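Probable thiol peroxidase (Chromobacterium violaceum, PDB 3KEB) probably reduces peroxides as a thiol peroxidase of the thioredoxin-like redoxin family. Local coordinates at residues Glu4-Pro16 and Tyr151-Asp163. Sequence-based numbering, arbitrary orientation.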
ATOM      1  N   GLU A   4      11.079  13.345 -20.482  1.00 25.58           N
ATOM      2  CA  GLU A   4      10.301  12.091 -20.125  1.00 25.65           C
ATOM      3  C   GLU A   4      10.290  11.041 -21.268  1.00 23.00           C
ATOM      4  O   GLU A   4      10.352  11.386 -22.428  1.00 24.41           O
ATOM      5  CB  GLU A   4       8.878  12.439 -19.613  1.00 26.70           C
ATOM      6  CG  GLU A   4       8.866  13.437 -18.364  1.00 29.02           C
ATOM      7  CD  GLU A   4       9.639  12.911 -17.062  1.00 34.12           C
ATOM      8  OE1 GLU A   4      10.383  11.880 -17.089  1.00 33.52           O
ATOM      9  OE2 GLU A   4       9.489  13.552 -15.983  1.00 37.90           O
ATOM     10  N   ASP A   5      10.252   9.762 -20.955  1.00 19.27           N
ATOM     11  CA  ASP A   5      10.244   8.694 -21.933  0.60 18.50           C
ATOM     12  C   ASP A   5       8.808   8.218 -22.175  1.00 16.85           C
ATOM     13  O   ASP A   5       8.551   7.563 -23.151  1.00 16.27           O
ATOM     14  CB  ASP A   5      11.003   7.443 -21.445  0.60 18.20           C
ATOM     15  CG  ASP A   5      12.530   7.642 -21.334  0.60 22.47           C
ATOM     16  OD1 ASP A   5      13.203   8.018 -22.337  0.60 25.39           O
ATOM     17  OD2 ASP A   5      13.065   7.336 -20.238  0.60 22.52           O
ATOM     18  N   PHE A   6       7.913   8.455 -21.202  1.00 14.41           N
ATOM     19  CA  PHE A   6       6.560   7.904 -21.303  1.00 11.87           C
ATOM     20  C   PHE A   6       5.529   8.697 -20.463  1.00 10.92           C
ATOM     21  O   PHE A   6       5.885   9.203 -19.434  1.00 10.20           O
ATOM     22  CB  PHE A   6       6.599   6.462 -20.854  1.00 12.20           C
ATOM     23  CG  PHE A   6       5.375   5.695 -21.248  1.00  8.99           C
ATOM     24  CD1 PHE A   6       5.259   5.132 -22.500  1.00 13.98           C
ATOM     25  CD2 PHE A   6       4.305   5.628 -20.392  1.00 16.35           C
ATOM     26  CE1 PHE A   6       4.088   4.434 -22.854  1.00 15.57           C
ATOM     27  CE2 PHE A   6       3.148   5.009 -20.771  1.00 12.13           C
ATOM     28  CZ  PHE A   6       3.061   4.407 -21.995  1.00 13.08           C
ATOM     29  N   TRP A   7       4.236   8.715 -20.883  1.00 11.64           N
ATOM     30  CA  TRP A   7       3.174   9.400 -20.155  1.00 10.52           C
ATOM     31  C   TRP A   7       1.955   8.530 -20.094  1.00 11.76           C
ATOM     32  O   TRP A   7       1.629   7.832 -21.057  1.00 11.82           O
ATOM     33  CB  TRP A   7       2.742  10.706 -20.850  1.00 11.33           C
ATOM     34  CG  TRP A   7       3.794  11.705 -21.020  1.00  9.71           C
ATOM     35  CD1 TRP A   7       4.778  11.704 -21.980  1.00 11.30           C
ATOM     36  CD2 TRP A   7       4.007  12.877 -20.230  1.00 10.28           C
ATOM     37  NE1 TRP A   7       5.588  12.772 -21.817  1.00  9.36           N
ATOM     38  CE2 TRP A   7       5.156  13.520 -20.753  1.00 10.51           C
ATOM     39  CE3 TRP A   7       3.349  13.448 -19.136  1.00  9.86           C
ATOM     40  CZ2 TRP A   7       5.665  14.726 -20.223  1.00 13.60           C
ATOM     41  CZ3 TRP A   7       3.849  14.660 -18.602  1.00 13.11           C
ATOM     42  CH2 TRP A   7       5.003  15.281 -19.152  1.00 14.56           C
ATOM     43  N   VAL A   8       1.257   8.618 -18.959  1.00 10.75           N
ATOM     44  CA  VAL A   8       0.006   7.942 -18.781  1.00 11.14           C
ATOM     45  C   VAL A   8      -1.048   8.992 -18.479  1.00 11.91           C
ATOM     46  O   VAL A   8      -0.831   9.921 -17.677  1.00 13.04           O
ATOM     47  CB  VAL A   8       0.070   6.818 -17.656  1.00 12.12           C
ATOM     48  CG1 VAL A   8       0.373   7.426 -16.272  1.00 13.63           C
ATOM     49  CG2 VAL A   8      -1.212   5.949 -17.696  1.00 11.43           C
ATOM     50  N   GLN A   9      -2.192   8.840 -19.128  1.00 11.89           N
ATOM     51  CA  GLN A   9      -3.331   9.701 -18.922  1.00 10.97           C
ATOM     52  C   GLN A   9      -4.265   9.089 -17.891  1.00 10.59           C
ATOM     53  O   GLN A   9      -4.677   7.932 -18.025  1.00  9.83           O
ATOM     54  CB  GLN A   9      -4.079   9.894 -20.244  1.00 11.21           C
ATOM     55  CG  GLN A   9      -5.164  10.992 -20.230  1.00 13.26           C
ATOM     56  CD  GLN A   9      -4.627  12.456 -20.364  1.00 19.44           C
ATOM     57  OE1 GLN A   9      -3.573  12.710 -21.007  1.00 20.75           O
ATOM     58  NE2 GLN A   9      -5.367  13.423 -19.760  1.00 17.72           N
ATOM     59  N   TYR A  10      -4.599   9.900 -16.881  1.00 11.60           N
ATOM     60  CA  TYR A  10      -5.472   9.492 -15.782  1.00 11.74           C
ATOM     61  C   TYR A  10      -6.501  10.595 -15.671  1.00 12.00           C
ATOM     62  O   TYR A  10      -6.226  11.655 -15.167  1.00 11.02           O
ATOM     63  CB  TYR A  10      -4.650   9.313 -14.475  1.00 12.17           C
ATOM     64  CG  TYR A  10      -5.475   9.117 -13.231  1.00 12.07           C
ATOM     65  CD1 TYR A  10      -6.308   8.029 -13.106  1.00 12.88           C
ATOM     66  CD2 TYR A  10      -5.373   9.988 -12.155  1.00 14.83           C
ATOM     67  CE1 TYR A  10      -7.071   7.837 -11.962  1.00 14.48           C
ATOM     68  CE2 TYR A  10      -6.119   9.786 -10.981  1.00 14.70           C
ATOM     69  CZ  TYR A  10      -6.940   8.706 -10.891  1.00 16.28           C
ATOM     70  OH  TYR A  10      -7.676   8.474  -9.757  1.00 16.07           O
ATOM     71  N   GLY A  11      -7.698  10.349 -16.193  1.00 12.94           N
ATOM     72  CA  GLY A  11      -8.699  11.437 -16.303  1.00 14.00           C
ATOM     73  C   GLY A  11      -8.160  12.551 -17.152  1.00 14.74           C
ATOM     74  O   GLY A  11      -7.651  12.303 -18.274  1.00 15.38           O
ATOM     75  N   ASP A  12      -8.151  13.760 -16.592  1.00 14.67           N
ATOM     76  CA  ASP A  12      -7.625  14.923 -17.298  0.60 16.08           C
ATOM     77  C   ASP A  12      -6.142  15.200 -16.967  1.00 15.79           C
ATOM     78  O   ASP A  12      -5.586  16.237 -17.362  1.00 16.84           O
ATOM     79  CB  ASP A  12      -8.523  16.172 -17.087  0.60 16.67           C
ATOM     80  CG  ASP A  12      -8.223  16.944 -15.800  0.60 18.67           C
ATOM     81  OD1 ASP A  12      -7.569  16.414 -14.874  0.60 19.89           O
ATOM     82  OD2 ASP A  12      -8.676  18.119 -15.729  0.60 22.39           O
ATOM     83  N   GLU A  13      -5.476  14.292 -16.281  1.00 15.33           N
ATOM     84  CA  GLU A  13      -4.049  14.550 -15.971  1.00 15.26           C
ATOM     85  C   GLU A  13      -3.176  13.648 -16.870  1.00 14.81           C
ATOM     86  O   GLU A  13      -3.547  12.513 -17.136  1.00 14.53           O
ATOM     87  CB  GLU A  13      -3.789  14.187 -14.530  1.00 16.39           C
ATOM     88  CG  GLU A  13      -4.621  14.953 -13.452  1.00 19.92           C
ATOM     89  CD  GLU A  13      -4.032  16.288 -13.132  1.00 24.43           C
ATOM     90  OE1 GLU A  13      -3.018  16.654 -13.765  1.00 26.35           O
ATOM     91  OE2 GLU A  13      -4.589  17.002 -12.268  1.00 29.28           O
HETATM   92  N   MSE A  14      -2.032  14.161 -17.328  1.00 13.88           N
HETATM   93  CA  MSE A  14      -1.047  13.410 -18.082  1.00 13.28           C
HETATM   94  C   MSE A  14       0.239  13.431 -17.243  1.00 12.20           C
HETATM   95  O   MSE A  14       0.783  14.503 -16.958  1.00 10.67           O
HETATM   96  CB  MSE A  14      -0.817  14.138 -19.413  1.00 14.99           C
HETATM   97  CG  MSE A  14      -0.316  13.307 -20.463  1.00 18.83           C
HETATM   98 SE   MSE A  14      -0.325  14.405 -22.126  0.60 33.18          SE
HETATM   99  CE  MSE A  14       0.073  16.160 -21.530  1.00 20.66           C
ATOM    100  N   LEU A  15       0.680  12.252 -16.848  1.00 12.03           N
ATOM    101  CA  LEU A  15       1.697  12.075 -15.824  1.00 12.61           C
ATOM    102  C   LEU A  15       2.897  11.325 -16.369  1.00 12.72           C
ATOM    103  O   LEU A  15       2.742  10.301 -17.069  1.00 13.26           O
ATOM    104  CB  LEU A  15       1.112  11.297 -14.658  1.00 13.00           C
ATOM    105  CG  LEU A  15      -0.187  11.878 -14.057  1.00 14.52           C
ATOM    106  CD1 LEU A  15      -0.729  10.910 -12.961  1.00 16.46           C
ATOM    107  CD2 LEU A  15      -0.035  13.372 -13.587  1.00 15.02           C
ATOM    108  N   PRO A  16       4.097  11.810 -16.061  1.00 12.56           N
ATOM    109  CA  PRO A  16       5.265  10.996 -16.484  1.00 12.66           C
ATOM    110  C   PRO A  16       5.368   9.675 -15.801  1.00 11.73           C
ATOM    111  O   PRO A  16       4.909   9.519 -14.638  1.00 12.06           O
ATOM    112  CB  PRO A  16       6.475  11.875 -16.120  1.00 13.69           C
ATOM    113  CG  PRO A  16       5.901  13.249 -15.636  1.00 14.58           C
ATOM    114  CD  PRO A  16       4.477  12.972 -15.238  1.00 13.35           C
ATOM    115  N   TYR A 151       6.857 -10.001 -24.874  1.00 13.03           N
ATOM    116  CA  TYR A 151       5.969  -8.878 -25.146  1.00 12.75           C
ATOM    117  C   TYR A 151       5.916  -7.990 -23.910  1.00 13.14           C
ATOM    118  O   TYR A 151       5.827  -8.503 -22.770  1.00 12.78           O
ATOM    119  CB  TYR A 151       4.529  -9.408 -25.450  1.00 12.47           C
ATOM    120  CG  TYR A 151       3.577  -8.320 -25.680  1.00 11.12           C
ATOM    121  CD1 TYR A 151       3.449  -7.776 -26.926  1.00 12.62           C
ATOM    122  CD2 TYR A 151       2.838  -7.761 -24.618  1.00 14.51           C
ATOM    123  CE1 TYR A 151       2.556  -6.713 -27.154  1.00 14.96           C
ATOM    124  CE2 TYR A 151       1.944  -6.684 -24.835  1.00 15.11           C
ATOM    125  CZ  TYR A 151       1.803  -6.192 -26.114  1.00 14.64           C
ATOM    126  OH  TYR A 151       0.958  -5.138 -26.409  1.00 13.60           O
ATOM    127  N   SER A 152       5.919  -6.681 -24.101  1.00 11.69           N
ATOM    128  CA  SER A 152       5.688  -5.765 -22.975  1.00 12.75           C
ATOM    129  C   SER A 152       4.917  -4.522 -23.460  1.00 12.70           C
ATOM    130  O   SER A 152       5.136  -4.063 -24.571  1.00 12.69           O
ATOM    131  CB  SER A 152       7.014  -5.384 -22.246  1.00 13.60           C
ATOM    132  OG  SER A 152       7.875  -4.595 -23.057  1.00 14.54           O
ATOM    133  N   GLU A 153       4.048  -3.962 -22.627  1.00 11.51           N
ATOM    134  CA  GLU A 153       3.286  -2.801 -23.004  1.00 12.46           C
ATOM    135  C   GLU A 153       2.946  -2.043 -21.739  1.00 13.45           C
ATOM    136  O   GLU A 153       2.479  -2.619 -20.749  1.00 13.27           O
ATOM    137  CB  GLU A 153       1.993  -3.260 -23.715  1.00 14.44           C
ATOM    138  CG  GLU A 153       1.010  -2.139 -24.066  1.00 17.82           C
ATOM    139  CD  GLU A 153      -0.378  -2.657 -24.470  1.00 21.15           C
ATOM    140  OE1 GLU A 153      -0.690  -3.864 -24.343  1.00 18.77           O
ATOM    141  OE2 GLU A 153      -1.149  -1.830 -24.933  1.00 20.37           O
ATOM    142  N   ARG A 154       3.103  -0.734 -21.791  1.00 12.60           N
ATOM    143  CA  ARG A 154       2.520   0.137 -20.765  1.00 13.32           C
ATOM    144  C   ARG A 154       1.329   0.834 -21.312  1.00 13.24           C
ATOM    145  O   ARG A 154       1.330   1.242 -22.461  1.00 13.77           O
ATOM    146  CB  ARG A 154       3.537   1.184 -20.368  1.00 11.19           C
ATOM    147  CG  ARG A 154       4.595   0.585 -19.655  1.00 15.44           C
ATOM    148  CD  ARG A 154       5.588   1.605 -19.222  1.00 10.48           C
ATOM    149  NE  ARG A 154       6.423   2.081 -20.335  1.00 13.48           N
ATOM    150  CZ  ARG A 154       7.468   2.894 -20.200  1.00 12.40           C
ATOM    151  NH1 ARG A 154       7.809   3.351 -19.023  1.00 16.52           N
ATOM    152  NH2 ARG A 154       8.183   3.304 -21.272  1.00 15.33           N
ATOM    153  N   LEU A 155       0.265   0.898 -20.530  1.00 12.77           N
ATOM    154  CA  LEU A 155      -0.899   1.602 -20.939  1.00 13.24           C
ATOM    155  C   LEU A 155      -0.650   3.105 -20.985  1.00 12.53           C
ATOM    156  O   LEU A 155      -0.123   3.680 -20.034  1.00 12.11           O
ATOM    157  CB  LEU A 155      -2.071   1.318 -19.967  1.00 14.33           C
ATOM    158  CG  LEU A 155      -2.634  -0.079 -19.883  1.00 16.93           C
ATOM    159  CD1 LEU A 155      -3.928  -0.010 -18.958  1.00 16.11           C
ATOM    160  CD2 LEU A 155      -2.909  -0.594 -21.302  1.00 16.38           C
ATOM    161  N   ALA A 156      -1.093   3.738 -22.063  1.00 12.77           N
ATOM    162  CA  ALA A 156      -1.054   5.189 -22.196  1.00 13.01           C
ATOM    163  C   ALA A 156      -2.220   5.928 -21.524  1.00 12.52           C
ATOM    164  O   ALA A 156      -2.156   7.137 -21.376  1.00 13.12           O
ATOM    165  CB  ALA A 156      -0.906   5.613 -23.687  1.00 14.06           C
ATOM    166  N   ASN A 157      -3.258   5.185 -21.135  1.00 13.18           N
ATOM    167  CA  ASN A 157      -4.450   5.730 -20.486  1.00 13.42           C
ATOM    168  C   ASN A 157      -4.953   4.663 -19.524  1.00 12.91           C
ATOM    169  O   ASN A 157      -5.001   3.505 -19.908  1.00 12.23           O
ATOM    170  CB  ASN A 157      -5.560   6.068 -21.493  1.00 13.07           C
ATOM    171  CG  ASN A 157      -6.730   6.806 -20.860  1.00 14.81           C
ATOM    172  OD1 ASN A 157      -7.382   6.290 -19.961  1.00 14.97           O
ATOM    173  ND2 ASN A 157      -7.027   8.012 -21.350  1.00 14.42           N
ATOM    174  N   THR A 158      -5.352   5.062 -18.309  1.00 12.01           N
ATOM    175  CA  THR A 158      -5.706   4.139 -17.252  1.00 10.17           C
ATOM    176  C   THR A 158      -6.974   3.383 -17.489  1.00 12.61           C
ATOM    177  O   THR A 158      -7.159   2.331 -16.823  1.00 12.85           O
ATOM    178  CB  THR A 158      -5.803   4.875 -15.894  1.00 12.56           C
ATOM    179  OG1 THR A 158      -6.741   5.924 -15.985  1.00 11.25           O
ATOM    180  CG2 THR A 158      -4.432   5.447 -15.445  1.00  9.64           C
ATOM    181  N   ARG A 159      -7.828   3.898 -18.388  1.00  9.35           N
ATOM    182  CA  ARG A 159      -9.101   3.219 -18.718  1.00 13.53           C
ATOM    183  C   ARG A 159      -8.940   2.162 -19.782  1.00 13.70           C
ATOM    184  O   ARG A 159      -9.854   1.349 -19.984  1.00 14.51           O
ATOM    185  CB  ARG A 159     -10.131   4.222 -19.148  1.00 12.22           C
ATOM    186  CG  ARG A 159     -10.469   5.213 -18.086  1.00 17.81           C
ATOM    187  CD  ARG A 159     -11.505   6.205 -18.655  1.00 20.71           C
ATOM    188  NE  ARG A 159     -12.090   7.003 -17.586  1.00 26.42           N
ATOM    189  CZ  ARG A 159     -11.956   8.314 -17.465  1.00 27.81           C
ATOM    190  NH1 ARG A 159     -11.258   9.026 -18.328  1.00 32.68           N
ATOM    191  NH2 ARG A 159     -12.532   8.916 -16.434  1.00 31.14           N
ATOM    192  N   ASP A 160      -7.761   2.136 -20.419  1.00 14.13           N
ATOM    193  CA  ASP A 160      -7.549   1.227 -21.520  1.00 14.79           C
ATOM    194  C   ASP A 160      -7.345  -0.201 -21.028  1.00 13.15           C
ATOM    195  O   ASP A 160      -6.943  -0.452 -19.890  1.00 13.75           O
ATOM    196  CB  ASP A 160      -6.321   1.610 -22.342  1.00 13.97           C
ATOM    197  CG  ASP A 160      -6.465   2.934 -23.114  1.00 18.60           C
ATOM    198  OD1 ASP A 160      -7.564   3.500 -23.226  1.00 20.14           O
ATOM    199  OD2 ASP A 160      -5.407   3.398 -23.645  1.00 22.22           O
ATOM    200  N   PHE A 161      -7.487  -1.141 -21.960  1.00 12.92           N
ATOM    201  CA  PHE A 161      -7.041  -2.513 -21.759  1.00 12.64           C
ATOM    202  C   PHE A 161      -5.752  -2.792 -22.518  1.00 12.93           C
ATOM    203  O   PHE A 161      -5.436  -2.172 -23.537  1.00 12.19           O
ATOM    204  CB  PHE A 161      -8.121  -3.558 -22.146  1.00 14.04           C
ATOM    205  CG  PHE A 161      -9.432  -3.435 -21.405  1.00 15.32           C
ATOM    206  CD1 PHE A 161      -9.497  -2.998 -20.107  1.00 19.90           C
ATOM    207  CD2 PHE A 161     -10.622  -3.742 -22.050  1.00 19.76           C
ATOM    208  CE1 PHE A 161     -10.705  -2.865 -19.450  1.00 21.88           C
ATOM    209  CE2 PHE A 161     -11.828  -3.636 -21.394  1.00 24.68           C
ATOM    210  CZ  PHE A 161     -11.858  -3.188 -20.084  1.00 22.33           C
ATOM    211  N   PHE A 162      -5.003  -3.779 -22.037  1.00 13.01           N
ATOM    212  CA  PHE A 162      -3.839  -4.270 -22.763  1.00 14.04           C
ATOM    213  C   PHE A 162      -4.219  -4.808 -24.144  1.00 14.14           C
ATOM    214  O   PHE A 162      -5.364  -5.191 -24.380  1.00 14.46           O
ATOM    215  CB  PHE A 162      -3.177  -5.396 -21.949  1.00 13.69           C
ATOM    216  CG  PHE A 162      -2.795  -5.002 -20.553  1.00 15.54           C
ATOM    217  CD1 PHE A 162      -1.903  -3.945 -20.330  1.00 15.81           C
ATOM    218  CD2 PHE A 162      -3.289  -5.714 -19.459  1.00 14.81           C
ATOM    219  CE1 PHE A 162      -1.557  -3.556 -19.057  1.00 14.65           C
ATOM    220  CE2 PHE A 162      -2.888  -5.355 -18.167  1.00 14.77           C
ATOM    221  CZ  PHE A 162      -2.041  -4.276 -17.975  1.00 14.95           C
ATOM    222  N   ASP A 163      -3.241  -4.900 -25.047  1.00 13.91           N
ATOM    223  CA  ASP A 163      -3.437  -5.392 -26.407  1.00 15.56           C
ATOM    224  C   ASP A 163      -3.358  -6.921 -26.400  1.00 15.94           C
ATOM    225  O   ASP A 163      -2.360  -7.523 -26.827  1.00 13.60           O
ATOM    226  CB  ASP A 163      -2.379  -4.815 -27.337  1.00 15.94           C
ATOM    227  CG  ASP A 163      -2.687  -5.058 -28.813  1.00 18.07           C
ATOM    228  OD1 ASP A 163      -3.568  -5.846 -29.128  1.00 15.66           O
ATOM    229  OD2 ASP A 163      -1.999  -4.443 -29.662  1.00 19.80           O
TER
HETATM  230  O   HOH W   1      -8.041   7.969 -17.618  1.00 16.06           O
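Gln9 N donates to Ala156 O at 2.8 Å from above the carbonyl plane, whereas Thr158 N meets Gln9 O almost head-on (C=O...N 174°, 3.0 Å). Between these bonds the backbones form a single beta bridge, Gln9 with Asn157. Beside it a water accepts from Gly11 N at 2.8 Å, donates to Asn157 OD1 and bonds Thr158 OG1, so it stitches the hairpin end to the Asn157-Asp160 type I turn. Asn157 OD1 also takes the backbone N of Arg159 at 2.9 Å in the carbonyl plane, closing an Asx turn. The Gln9 chain bends at chi2 (79°), turning its amide back so that NE2 bonds Gly11 O of its own type II' hairpin turn; Asn157 ND2 lies against Gln9 CB and CG. Val8 CG2 packs on Leu155 O and Thr158 CG2. At the other end the Arg154 guanidinium lies flat on one face of the Phe6 ring, planes 21° apart, an off-centre cation-pi stack. Leu155 O comes to the ring edge, 3.6 Å from Phe6 CE2. Arg154 NH1 bonds Gly124 O, and Thr158 OG1 bonds His64 ND1, whose ring meets Tyr10 edge-to-face. The contact thus fastens the N-terminal hairpin, strands 7-10 and 13-16, beside the thioredoxin-like redoxin domain, to the loop that leaves strand 149-154, outermost in the chain's own mixed sheet, and leads into helix 164-177.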